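Local coordinates for protein cellulose 1,4-beta-cellobiosidase (Thermobifida fusca, PDB 4JJJ) that probably hydrolyses cellulose to cellobiose, this chain being the family 48 glycoside hydrolase domain of a longer, multidomain cellulase, at residues M267-F272 with A377-K382; Q359-Q364 with Q394-Y399; L297-S302 with P404-P409. The protein carries 1 engineered substitution. All blocks are in the same frame, centred on the assembly; numbering follows the deposited sequence.

The three contacts descend from the cellulose-binding cleft to the outer surface of the (alpha/alpha)6 domain. Contact 3 is nearest the centre of the chain (about 9 Å, centre to centre) yet only partly buried, as two loops meet there beside bound glucose units through indole faces and edges. Contact 1 is the buried one, resting on a single amide-carboxylate hydrogen bond; it shares one glucose, chain D, with contact 3, and Lys270 packs against Tyr300. Contact 2, about 20 Å out, is partly exposed and joins aromatic packing to a zinc-bound glutamate. Contacts 1 and 2 reach the same antiparallel sheet, through the neighbouring strands 376-378 and 398-401.

Contact 1 (M267-F272 with A377-K382). With BGC (beta-D-glucopyranose), chain D; BGC (beta-D-glucopyranose), chain B.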
loop_
_atom_site.group_PDB
_atom_site.type_symbol
_atom_site.label_atom_id
_atom_site.label_comp_id
_atom_site.label_asym_id
_atom_site.label_seq_id
_atom_site.Cartn_x
_atom_site.Cartn_y
_atom_site.Cartn_z
ATOM N N MET A 267 -3.258 -13.077 -4.171
ATOM C CA MET A 267 -3.083 -14.326 -3.456
ATOM C C MET A 267 -2.218 -15.337 -4.169
ATOM O O MET A 267 -1.976 -16.442 -3.632
ATOM C CB MET A 267 -4.437 -14.918 -3.172
ATOM C CG MET A 267 -5.294 -14.146 -2.197
ATOM S SD MET A 267 -6.805 -15.072 -1.893
ATOM C CE MET A 267 -7.795 -13.898 -1.030
ATOM N N PHE A 268 -1.779 -14.965 -5.387
ATOM C CA PHE A 268 -1.070 -15.908 -6.293
ATOM C C PHE A 268 0.387 -15.568 -6.455
ATOM O O PHE A 268 0.745 -14.392 -6.536
ATOM C CB PHE A 268 -1.786 -16.032 -7.623
ATOM C CG PHE A 268 -3.040 -16.753 -7.497
ATOM C CD1 PHE A 268 -4.159 -16.080 -7.015
ATOM C CD2 PHE A 268 -3.147 -18.111 -7.751
ATOM C CE1 PHE A 268 -5.354 -16.746 -6.811
ATOM C CE2 PHE A 268 -4.344 -18.774 -7.564
ATOM C CZ PHE A 268 -5.465 -18.106 -7.091
ATOM N N ASP A 269 1.214 -16.584 -6.647
ATOM C CA ASP A 269 2.611 -16.363 -7.040
ATOM C C ASP A 269 2.665 -15.447 -8.296
ATOM O O ASP A 269 1.795 -15.528 -9.162
ATOM C CB ASP A 269 3.254 -17.729 -7.363
ATOM C CG ASP A 269 4.709 -17.607 -7.743
ATOM O OD1 ASP A 269 5.549 -17.534 -6.810
ATOM O OD2 ASP A 269 4.980 -17.598 -8.956
ATOM N N LYS A 270 3.740 -14.670 -8.413
ATOM C CA LYS A 270 3.867 -13.737 -9.483
ATOM C C LYS A 270 3.572 -14.390 -10.835
ATOM O O LYS A 270 2.870 -13.824 -11.658
ATOM C CB LYS A 270 5.219 -13.124 -9.461
ATOM C CG LYS A 270 5.470 -11.965 -10.375
ATOM C CD LYS A 270 6.915 -11.430 -10.347
ATOM C CE LYS A 270 7.111 -10.291 -11.325
ATOM N NZ LYS A 270 8.491 -9.788 -11.220
ATOM N N TYR A 271 4.257 -15.517 -11.089
ATOM C CA TYR A 271 4.106 -16.195 -12.350
ATOM C C TYR A 271 3.338 -17.515 -12.202
ATOM O O TYR A 271 3.505 -18.471 -13.008
ATOM C CB TYR A 271 5.472 -16.412 -13.009
ATOM C CG TYR A 271 6.085 -15.135 -13.490
ATOM C CD1 TYR A 271 5.602 -14.516 -14.617
ATOM C CD2 TYR A 271 7.147 -14.531 -12.743
ATOM C CE1 TYR A 271 6.149 -13.265 -15.040
ATOM C CE2 TYR A 271 7.682 -13.305 -13.154
ATOM C CZ TYR A 271 7.144 -12.705 -14.299
ATOM O OH TYR A 271 7.759 -11.488 -14.678
ATOM N N PHE A 272 2.408 -17.552 -11.274
ATOM C CA PHE A 272 1.533 -18.652 -11.017
ATOM C C PHE A 272 2.326 -19.975 -10.861
ATOM O O PHE A 272 1.834 -21.002 -11.278
ATOM C CB PHE A 272 0.433 -18.734 -12.106
ATOM C CG PHE A 272 -0.506 -17.540 -12.095
ATOM C CD1 PHE A 272 -1.585 -17.504 -11.220
ATOM C CD2 PHE A 272 -0.271 -16.437 -12.950
ATOM C CE1 PHE A 272 -2.341 -16.331 -11.189
ATOM C CE2 PHE A 272 -1.070 -15.305 -12.926
ATOM C CZ PHE A 272 -2.088 -15.251 -11.992
ATOM N N ALA A 377 7.002 -13.452 4.136
ATOM C CA ALA A 377 7.579 -14.601 3.477
ATOM C C ALA A 377 7.323 -14.491 1.981
ATOM O O ALA A 377 6.462 -13.797 1.462
ATOM C CB ALA A 377 6.892 -15.887 3.966
ATOM N N THR A 378 8.162 -15.215 1.229
ATOM C CA THR A 378 8.063 -15.231 -0.217
ATOM C C THR A 378 8.222 -16.591 -0.892
ATOM O O THR A 378 8.978 -17.490 -0.365
ATOM C CB THR A 378 9.142 -14.286 -0.873
ATOM O OG1 THR A 378 8.912 -14.252 -2.284
ATOM C CG2 THR A 378 10.495 -14.748 -0.582
ATOM N N ASN A 379 7.471 -16.765 -1.975
ATOM C CA ASN A 379 7.634 -17.991 -2.823
ATOM C C ASN A 379 8.744 -17.824 -3.901
ATOM O O ASN A 379 8.954 -18.714 -4.721
ATOM C CB ASN A 379 6.314 -18.355 -3.534
ATOM C CG ASN A 379 6.318 -19.783 -4.062
ATOM O OD1 ASN A 379 6.573 -20.678 -3.317
ATOM N ND2 ASN A 379 5.972 -19.959 -5.263
ATOM N N SER A 380 9.301 -16.639 -4.019
ATOM C CA SER A 380 10.333 -16.358 -5.034
ATOM C C SER A 380 11.463 -15.619 -4.383
ATOM O O SER A 380 11.484 -14.376 -4.268
ATOM C CB SER A 380 9.790 -15.549 -6.159
ATOM O OG SER A 380 10.719 -15.338 -7.241
ATOM N N TRP A 381 12.485 -16.367 -3.885
ATOM C CA TRP A 381 13.590 -15.709 -3.278
ATOM C C TRP A 381 14.299 -14.714 -4.244
ATOM O O TRP A 381 14.714 -15.083 -5.330
ATOM C CB TRP A 381 14.578 -16.787 -2.731
ATOM C CG TRP A 381 15.498 -16.258 -1.720
ATOM C CD1 TRP A 381 16.858 -16.126 -1.860
ATOM C CD2 TRP A 381 15.193 -15.763 -0.403
ATOM N NE1 TRP A 381 17.384 -15.538 -0.735
ATOM C CE2 TRP A 381 16.376 -15.305 0.166
ATOM C CE3 TRP A 381 14.012 -15.649 0.340
ATOM C CZ2 TRP A 381 16.427 -14.767 1.470
ATOM C CZ3 TRP A 381 14.041 -15.130 1.599
ATOM C CH2 TRP A 381 15.260 -14.691 2.172
ATOM N N LYS A 382 14.496 -13.496 -3.758
ATOM C CA LYS A 382 15.162 -12.415 -4.443
ATOM C C LYS A 382 14.402 -12.081 -5.707
ATOM O O LYS A 382 14.937 -11.427 -6.664
ATOM C CB LYS A 382 16.615 -12.736 -4.708
ATOM C CG LYS A 382 17.389 -12.643 -3.406
ATOM C CD LYS A 382 18.773 -13.141 -3.652
ATOM C CE LYS A 382 19.559 -13.004 -2.373
ATOM N NZ LYS A 382 20.944 -13.547 -2.589
HETATM C C2 BGC D . 6.839 -6.255 -11.603
HETATM C C3 BGC D . 7.216 -6.519 -13.046
HETATM C C4 BGC D . 6.254 -5.872 -14.025
HETATM C C5 BGC D . 6.009 -4.424 -13.689
HETATM C C6 BGC D . 4.945 -3.742 -14.465
HETATM C C1 BGC D . 6.643 -4.730 -11.410
HETATM O O2 BGC D . 7.781 -6.771 -10.672
HETATM O O3 BGC D . 7.271 -7.953 -13.280
HETATM O O4 BGC D . 6.925 -5.958 -15.329
HETATM O O5 BGC D . 5.623 -4.281 -12.286
HETATM O O6 BGC D . 4.864 -2.363 -14.158
HETATM C C2 BGC B . 6.768 -5.971 -17.612
HETATM C C3 BGC B . 5.985 -6.543 -18.787
HETATM C C4 BGC B . 5.903 -8.087 -18.668
HETATM C C5 BGC B . 5.345 -8.449 -17.289
HETATM C C6 BGC B . 5.388 -9.993 -17.031
HETATM C C1 BGC B . 6.090 -6.402 -16.313
HETATM O O2 BGC B . 6.714 -4.563 -17.736
HETATM O O3 BGC B . 6.689 -6.169 -19.994
HETATM O O4 BGC B . 4.979 -8.619 -19.617
HETATM O O5 BGC B . 6.165 -7.835 -16.288
HETATM O O6 BGC B . 6.723 -10.495 -16.970
#
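Buried Asp269 and Asn379 join two loops through one side-chain hydrogen bond. The aspartate is directed at the other segment by a first torsion that sets CG anti to the backbone N (chi1 -178°). Along it, CB comes no closer than 4.1 Å to Asn379 ND2, and CG approaches the same nitrogen. OD1 then accepts the bond from Asn379 ND2 at 2.9 Å, nearly straight at 172°. OD1 lies in the plane of the Asn379 amide, but the amide nitrogen meets it from above the carboxylate plane, the two planes standing at 90°. Ser320 OG also bonds OD1. The other oxygen, OD2, turns back to accept from Tyr271 N at 3.1 Å, forming an Asx turn, and Tyr385 OH binds it as well. The carboxylate thereby braces the type I turn Asp269-Phe272, from which Lys270 NZ, also salt-bridged to Glu108, reaches O2 of glucose chain D (3.1 Å) and Tyr271 OH reaches O6 of glucose chain B (2.7 Å). Asn379 follows directly on strand 376-378, and its side chain also touches Met398 of strand 398-401. The aspartate's loop runs between helix 250-263 and strand 302-306, with Met267 packed on helix 348-365.

Contact 2 (Q359-Q364 with Q394-Y399); sequences QLEFLQ and QFYGMY. With ZN (zinc ion), chain T.
Phe362 and Phe395 pack a helix of the (alpha/alpha)6 domain against a beta hairpin, whose type I' turn runs from Phe395 to Met398. The two phenyl groups belong to side chains that cross at about a right angle, with ring planes 58° apart and centroids separated by 5.4 Å, an oblique pairing. Phe362 CD1 lies over one face of the Phe395 ring, displaced toward its rim. On the opposite face sits CD2 of the next residue, Tyr396, so the Phe395 ring is held between its sequence neighbour and the helix. Its far end presses directly on the helix backbone, Phe395 CZ being 3.4 Å from Phe362 N, and touches the side chain at Phe362 CB. With CG anti to the backbone N (chi1 176°), the ring extends from the strand to this ledge, where Trp365 and Trp478 also meet it.

The polar half of the contact lies beside this apolar layer, toward the protein surface. Glu361 and Tyr396 likewise cross at about a right angle, the carboxylate turned 39° from the phenol ring. OE1 stands at the edge of that ring, near its plane, and accepts from Tyr396 OH at 2.6 Å. The hydroxyl approaches on the syn side, somewhat out of the carboxylate plane. Trp478 NE1 is a second donor to OE1, and Arg358 makes a cation-pi contact with the Tyr396 ring. These bonds fix the rotation of a carboxylate that is also a metal ligand, making Tyr396 and Trp478 second-shell partners of the zinc site. Asp357, one helical turn earlier, supplies another ligand. The zinc ion is bound by Glu361 OE2 at 2.0 Å, with a water molecule at the same distance.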
loop_
_atom_site.group_PDB
_atom_site.type_symbol
_atom_site.label_atom_id
_atom_site.label_comp_id
_atom_site.label_asym_id
_atom_site.label_seq_id
_atom_site.Cartn_x
_atom_site.Cartn_y
_atom_site.Cartn_z
ATOM N N GLN A 359 -4.052 -15.978 6.761
ATOM C CA GLN A 359 -3.484 -14.703 7.211
ATOM C C GLN A 359 -3.306 -14.733 8.724
ATOM O O GLN A 359 -2.270 -14.274 9.228
ATOM C CB GLN A 359 -4.398 -13.554 6.822
ATOM C CG GLN A 359 -4.417 -13.227 5.326
ATOM C CD GLN A 359 -5.185 -11.955 5.022
ATOM O OE1 GLN A 359 -5.159 -10.961 5.747
ATOM N NE2 GLN A 359 -5.997 -12.063 3.986
ATOM N N LEU A 360 -4.258 -15.267 9.511
ATOM C CA LEU A 360 -4.062 -15.333 10.922
ATOM C C LEU A 360 -2.921 -16.254 11.296
ATOM O O LEU A 360 -2.168 -15.899 12.256
ATOM C CB LEU A 360 -5.354 -15.784 11.628
ATOM C CG LEU A 360 -6.424 -14.652 11.689
ATOM C CD1 LEU A 360 -7.807 -15.313 11.910
ATOM C CD2 LEU A 360 -6.035 -13.677 12.787
ATOM N N GLU A 361 -2.749 -17.378 10.640
ATOM C CA GLU A 361 -1.579 -18.260 10.931
ATOM C C GLU A 361 -0.251 -17.558 10.619
ATOM O O GLU A 361 0.628 -17.585 11.449
ATOM C CB GLU A 361 -1.659 -19.491 10.077
ATOM C CG GLU A 361 -2.743 -20.425 10.498
ATOM C CD GLU A 361 -2.637 -21.796 9.829
ATOM O OE1 GLU A 361 -1.581 -22.193 9.350
ATOM O OE2 GLU A 361 -3.678 -22.528 9.692
ATOM N N PHE A 362 -0.216 -16.850 9.486
ATOM C CA PHE A 362 0.968 -16.072 9.071
ATOM C C PHE A 362 1.370 -15.016 10.077
ATOM O O PHE A 362 2.509 -14.951 10.501
ATOM C CB PHE A 362 0.624 -15.392 7.735
ATOM C CG PHE A 362 1.663 -14.565 7.096
ATOM C CD1 PHE A 362 2.799 -15.103 6.560
ATOM C CD2 PHE A 362 1.397 -13.217 6.806
ATOM C CE1 PHE A 362 3.697 -14.334 5.840
ATOM C CE2 PHE A 362 2.318 -12.472 6.081
ATOM C CZ PHE A 362 3.452 -13.001 5.593
ATOM N N LEU A 363 0.389 -14.228 10.578
ATOM C CA LEU A 363 0.667 -13.218 11.514
ATOM C C LEU A 363 1.202 -13.758 12.866
ATOM O O LEU A 363 2.055 -13.219 13.514
ATOM C CB LEU A 363 -0.576 -12.383 11.696
ATOM C CG LEU A 363 -1.065 -11.552 10.537
ATOM C CD1 LEU A 363 -2.339 -10.801 10.902
ATOM C CD2 LEU A 363 0.020 -10.564 10.016
ATOM N N GLN A 364 0.664 -14.915 13.259
ATOM C CA GLN A 364 1.081 -15.566 14.497
ATOM C C GLN A 364 2.503 -16.159 14.324
ATOM O O GLN A 364 3.329 -15.997 15.244
ATOM C CB GLN A 364 0.084 -16.629 14.918
ATOM C CG GLN A 364 0.390 -17.261 16.237
ATOM C CD GLN A 364 0.473 -16.319 17.445
ATOM O OE1 GLN A 364 -0.471 -16.152 18.180
ATOM N NE2 GLN A 364 1.582 -15.615 17.650
ATOM N N GLN A 394 10.451 -21.401 7.249
ATOM C CA GLN A 394 9.429 -21.509 6.216
ATOM C C GLN A 394 8.007 -21.394 6.779
ATOM O O GLN A 394 7.747 -21.684 7.975
ATOM C CB GLN A 394 9.567 -22.779 5.445
ATOM C CG GLN A 394 10.813 -22.800 4.585
ATOM C CD GLN A 394 10.888 -24.068 3.774
ATOM O OE1 GLN A 394 11.203 -25.096 4.345
ATOM N NE2 GLN A 394 10.558 -24.032 2.518
ATOM N N PHE A 395 7.112 -21.013 5.905
ATOM C CA PHE A 395 5.661 -20.935 6.207
ATOM C C PHE A 395 5.025 -21.474 4.914
ATOM O O PHE A 395 5.047 -20.838 3.861
ATOM C CB PHE A 395 5.249 -19.504 6.488
ATOM C CG PHE A 395 3.773 -19.345 6.698
ATOM C CD1 PHE A 395 3.233 -19.554 7.883
ATOM C CD2 PHE A 395 2.953 -18.877 5.691
ATOM C CE1 PHE A 395 1.851 -19.373 8.119
ATOM C CE2 PHE A 395 1.595 -18.733 5.809
ATOM C CZ PHE A 395 1.041 -18.969 7.082
ATOM N N TYR A 396 4.372 -22.640 4.993
ATOM C CA TYR A 396 3.730 -23.264 3.866
ATOM C C TYR A 396 4.661 -23.350 2.656
ATOM O O TYR A 396 4.274 -23.071 1.513
ATOM C CB TYR A 396 2.349 -22.639 3.571
ATOM C CG TYR A 396 1.263 -22.910 4.551
ATOM C CD1 TYR A 396 0.343 -23.870 4.269
ATOM C CD2 TYR A 396 1.171 -22.265 5.764
ATOM C CE1 TYR A 396 -0.625 -24.179 5.184
ATOM C CE2 TYR A 396 0.223 -22.554 6.682
ATOM C CZ TYR A 396 -0.658 -23.548 6.399
ATOM O OH TYR A 396 -1.693 -23.779 7.296
ATOM N N GLY A 397 5.895 -23.645 2.948
ATOM C CA GLY A 397 6.912 -23.806 1.886
ATOM C C GLY A 397 7.519 -22.514 1.330
ATOM O O GLY A 397 8.396 -22.584 0.449
ATOM N N MET A 398 6.991 -21.387 1.739
ATOM C CA MET A 398 7.590 -20.084 1.462
ATOM C C MET A 398 8.650 -19.740 2.481
ATOM O O MET A 398 8.717 -20.353 3.572
ATOM C CB MET A 398 6.451 -19.022 1.384
ATOM C CG MET A 398 5.530 -19.257 0.289
ATOM S SD MET A 398 4.555 -17.746 -0.084
ATOM C CE MET A 398 3.672 -17.665 1.483
ATOM N N TYR A 399 9.518 -18.779 2.115
ATOM C CA TYR A 399 10.658 -18.494 2.892
ATOM C C TYR A 399 10.551 -17.238 3.674
ATOM O O TYR A 399 10.233 -16.193 3.074
ATOM C CB TYR A 399 11.894 -18.413 1.975
ATOM C CG TYR A 399 12.152 -19.783 1.313
ATOM C CD1 TYR A 399 12.742 -20.770 2.030
ATOM C CD2 TYR A 399 11.706 -20.023 0.040
ATOM C CE1 TYR A 399 12.916 -22.038 1.462
ATOM C CE2 TYR A 399 11.879 -21.275 -0.528
ATOM C CZ TYR A 399 12.500 -22.244 0.208
ATOM O OH TYR A 399 12.664 -23.548 -0.309
HETATM ZN ZN ZN T . -5.547 -22.413 10.337
HETATM O O HOH W 1 -6.291 -24.303 10.027
#

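Contact 3 (L297-S302 with P404-P409); sequences LSWYYS and PVWNDP. With CA (calcium ion), chain E; BGC (beta-D-glucopyranose), chain C; BGC (beta-D-glucopyranose), chain F; BGC (beta-D-glucopyranose), chain D.
The indole of Trp299 carries Val405 over one face and a glucose at its edge. Val405 CB lies over the middle of the ring system, while its two methyl groups spread across that face. Val405 CG1 makes a CH-pi contact, 3.7 Å from the centroid of the Trp299 five-membered ring and only 10° off the normal; Val405 CG2 sits 3.7 Å from Trp299 CG. Trp406 presents a face in turn: the six-membered ring of Trp299 points its edge at the five-membered ring of Trp406 in an edge-to-face pair, planes 56° apart, with Trp299 CZ2 3.7 Å from Trp406 CD1. Tyr326 stacks on Trp299 from outside the two segments.

These loops line the substrate cleft of the (alpha/alpha)6 domain, and both indoles bind the same sugar hydroxyl. O3 of glucose chain C accepts from Trp299 NE1 at 3.0 Å, almost straight at 171° and in the indole plane, and from Trp406 NE1 at 3.0 Å along a more bent path. Two N-H groups thus grip one oxygen and probably help to position that glucose. A leucine in place of Trp299 would probably leave O3 with a single indole donor and remove the surface on which the Val405 methyls rest.

Further along the chain of sugars, Tyr300 turns one ring face to O4 of glucose chain F, and its OH accepts from O2 of glucose chain D at 2.8 Å. Beyond Trp406 the loop reaches a calcium ion, which Asp408 OD1 binds at 2.3 Å together with Glu185, Glu560 and the carbonyl oxygen of Arg180.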
loop_
_atom_site.group_PDB
_atom_site.type_symbol
_atom_site.label_atom_id
_atom_site.label_comp_id
_atom_site.label_asym_id
_atom_site.label_seq_id
_atom_site.Cartn_x
_atom_site.Cartn_y
_atom_site.Cartn_z
ATOM N N LEU A 297 -2.302 -11.573 1.310
ATOM C CA LEU A 297 -2.338 -10.289 0.563
ATOM C C LEU A 297 -0.896 -9.902 0.233
ATOM O O LEU A 297 -0.201 -9.343 1.104
ATOM C CB LEU A 297 -3.064 -9.187 1.289
ATOM C CG LEU A 297 -4.567 -9.412 1.335
ATOM C CD1 LEU A 297 -5.193 -8.523 2.346
ATOM C CD2 LEU A 297 -5.139 -8.884 -0.046
ATOM N N SER A 298 -0.431 -10.295 -0.962
ATOM C CA SER A 298 0.877 -9.951 -1.372
ATOM C C SER A 298 1.061 -8.457 -1.745
ATOM O O SER A 298 0.132 -7.685 -1.647
ATOM C CB SER A 298 1.349 -10.834 -2.469
ATOM O OG SER A 298 0.700 -10.451 -3.685
ATOM N N TRP A 299 2.308 -8.122 -2.065
ATOM C CA TRP A 299 2.649 -6.725 -2.269
ATOM C C TRP A 299 1.971 -6.130 -3.439
ATOM O O TRP A 299 1.726 -4.939 -3.490
ATOM C CB TRP A 299 4.148 -6.612 -2.468
ATOM C CG TRP A 299 4.752 -5.234 -2.326
ATOM C CD1 TRP A 299 5.089 -4.368 -3.299
ATOM C CD2 TRP A 299 5.184 -4.646 -1.109
ATOM N NE1 TRP A 299 5.728 -3.273 -2.783
ATOM C CE2 TRP A 299 5.813 -3.432 -1.423
ATOM C CE3 TRP A 299 5.166 -5.080 0.202
ATOM C CZ2 TRP A 299 6.368 -2.621 -0.416
ATOM C CZ3 TRP A 299 5.651 -4.255 1.194
ATOM C CH2 TRP A 299 6.238 -3.033 0.894
ATOM N N TYR A 300 1.599 -6.910 -4.440
ATOM C CA TYR A 300 0.930 -6.359 -5.638
ATOM C C TYR A 300 0.332 -7.480 -6.509
ATOM O O TYR A 300 0.608 -8.639 -6.385
ATOM C CB TYR A 300 1.849 -5.439 -6.543
ATOM C CG TYR A 300 3.037 -6.205 -7.140
ATOM C CD1 TYR A 300 2.984 -6.772 -8.420
ATOM C CD2 TYR A 300 4.238 -6.371 -6.378
ATOM C CE1 TYR A 300 4.064 -7.483 -8.950
ATOM C CE2 TYR A 300 5.334 -7.065 -6.942
ATOM C CZ TYR A 300 5.232 -7.523 -8.227
ATOM O OH TYR A 300 6.311 -8.230 -8.790
ATOM N N TYR A 301 -0.554 -7.049 -7.397
ATOM C CA TYR A 301 -0.777 -7.767 -8.682
ATOM C C TYR A 301 -0.707 -6.691 -9.771
ATOM O O TYR A 301 -0.842 -5.504 -9.544
ATOM C CB TYR A 301 -2.068 -8.569 -8.643
ATOM C CG TYR A 301 -3.399 -7.822 -8.626
ATOM C CD1 TYR A 301 -4.073 -7.590 -7.438
ATOM C CD2 TYR A 301 -4.010 -7.387 -9.808
ATOM C CE1 TYR A 301 -5.335 -6.934 -7.441
ATOM C CE2 TYR A 301 -5.237 -6.772 -9.794
ATOM C CZ TYR A 301 -5.903 -6.553 -8.626
ATOM O OH TYR A 301 -7.135 -6.013 -8.617
ATOM N N SER A 302 -0.509 -7.120 -11.004
ATOM C CA SER A 302 -0.320 -6.140 -12.087
ATOM C C SER A 302 -0.829 -6.779 -13.356
ATOM O O SER A 302 -0.912 -8.007 -13.538
ATOM C CB SER A 302 1.188 -5.815 -12.165
ATOM O OG SER A 302 1.552 -4.950 -13.183
ATOM N N PRO A 404 10.409 -7.963 3.314
ATOM C CA PRO A 404 9.757 -8.287 2.018
ATOM C C PRO A 404 9.782 -7.172 1.005
ATOM O O PRO A 404 9.446 -6.050 1.344
ATOM C CB PRO A 404 8.306 -8.605 2.465
ATOM C CG PRO A 404 8.421 -9.015 3.892
ATOM C CD PRO A 404 9.456 -8.121 4.458
ATOM N N VAL A 405 10.154 -7.506 -0.201
ATOM C CA VAL A 405 10.054 -6.644 -1.348
ATOM C C VAL A 405 11.036 -5.488 -1.370
ATOM O O VAL A 405 11.837 -5.436 -2.314
ATOM C CB VAL A 405 8.645 -6.185 -1.696
ATOM C CG1 VAL A 405 8.647 -5.454 -2.998
ATOM C CG2 VAL A 405 7.674 -7.400 -1.743
ATOM N N TRP A 406 10.877 -4.524 -0.481
ATOM C CA TRP A 406 11.750 -3.312 -0.458
ATOM C C TRP A 406 12.941 -3.654 0.469
ATOM O O TRP A 406 12.764 -4.142 1.613
ATOM C CB TRP A 406 11.058 -2.118 0.184
ATOM C CG TRP A 406 10.134 -1.306 -0.634
ATOM C CD1 TRP A 406 9.587 -1.571 -1.829
ATOM C CD2 TRP A 406 9.699 0.013 -0.228
ATOM N NE1 TRP A 406 8.792 -0.468 -2.201
ATOM C CE2 TRP A 406 8.865 0.511 -1.232
ATOM C CE3 TRP A 406 9.974 0.784 0.844
ATOM C CZ2 TRP A 406 8.308 1.787 -1.129
ATOM C CZ3 TRP A 406 9.412 2.108 0.931
ATOM C CH2 TRP A 406 8.613 2.532 -0.036
ATOM N N ASN A 407 14.166 -3.361 -0.018
ATOM C CA ASN A 407 15.350 -3.415 0.868
ATOM C C ASN A 407 16.069 -2.068 1.061
ATOM O O ASN A 407 17.059 -1.936 1.684
ATOM C CB ASN A 407 16.346 -4.367 0.261
ATOM C CG ASN A 407 15.932 -5.825 0.108
ATOM O OD1 ASN A 407 16.740 -6.631 -0.509
ATOM N ND2 ASN A 407 14.828 -6.230 0.631
ATOM N N ASP A 408 15.496 -1.021 0.437
ATOM C CA ASP A 408 15.980 0.378 0.508
ATOM C C ASP A 408 14.834 1.323 0.747
ATOM O O ASP A 408 14.424 1.990 -0.178
ATOM C CB ASP A 408 16.758 0.688 -0.784
ATOM C CG ASP A 408 17.572 1.970 -0.696
ATOM O OD1 ASP A 408 18.266 2.189 -1.733
ATOM O OD2 ASP A 408 17.580 2.632 0.321
ATOM N N PRO A 409 14.355 1.408 1.999
ATOM C CA PRO A 409 14.792 0.765 3.205
ATOM C C PRO A 409 14.125 -0.617 3.391
ATOM O O PRO A 409 13.125 -0.911 2.786
ATOM C CB PRO A 409 14.271 1.715 4.269
ATOM C CG PRO A 409 12.962 2.155 3.743
ATOM C CD PRO A 409 13.238 2.362 2.272
HETATM CA CA CA E . 19.351 1.667 -3.655
HETATM C C2 BGC C . 4.719 0.185 -2.972
HETATM C C3 BGC C . 5.353 0.011 -4.353
HETATM C C4 BGC C . 4.403 -0.738 -5.231
HETATM C C5 BGC C . 3.034 -0.123 -5.333
HETATM C C6 BGC C . 2.050 -0.902 -6.198
HETATM C C1 BGC C . 3.324 0.706 -3.166
HETATM O O1 BGC C . 2.669 0.792 -1.890
HETATM O O2 BGC C . 5.480 1.041 -2.093
HETATM O O3 BGC C . 6.556 -0.774 -4.155
HETATM O O4 BGC C . 5.001 -0.541 -6.560
HETATM O O5 BGC C . 2.496 -0.074 -4.001
HETATM O O6 BGC C . 1.967 -2.265 -5.690
HETATM C C2 BGC F . 4.983 -1.210 -8.922
HETATM C C3 BGC F . 5.089 -2.405 -9.797
HETATM C C4 BGC F . 6.292 -3.300 -9.453
HETATM C C5 BGC F . 6.214 -3.542 -7.924
HETATM C C6 BGC F . 7.360 -4.462 -7.524
HETATM C C1 BGC F . 4.992 -1.647 -7.467
HETATM O O2 BGC F . 3.834 -0.462 -9.230
HETATM O O3 BGC F . 5.115 -1.931 -11.094
HETATM O O4 BGC F . 6.162 -4.611 -10.067
HETATM O O5 BGC F . 6.188 -2.341 -7.157
HETATM O O6 BGC F . 8.559 -3.660 -7.507
HETATM C C2 BGC D . 6.839 -6.255 -11.603
HETATM C C3 BGC D . 7.216 -6.519 -13.046
HETATM C C4 BGC D . 6.254 -5.872 -14.025
HETATM C C5 BGC D . 6.009 -4.424 -13.689
HETATM C C6 BGC D . 4.945 -3.742 -14.465
HETATM C C1 BGC D . 6.643 -4.730 -11.410
HETATM O O2 BGC D . 7.781 -6.771 -10.672
HETATM O O3 BGC D . 7.271 -7.953 -13.280
HETATM O O4 BGC D . 6.925 -5.958 -15.329
HETATM O O5 BGC D . 5.623 -4.281 -12.286
HETATM O O6 BGC D . 4.864 -2.363 -14.158
HETATM O O HOH W 2 20.237 -0.250 -2.291
HETATM O O HOH W 3 20.649 0.857 -5.429
#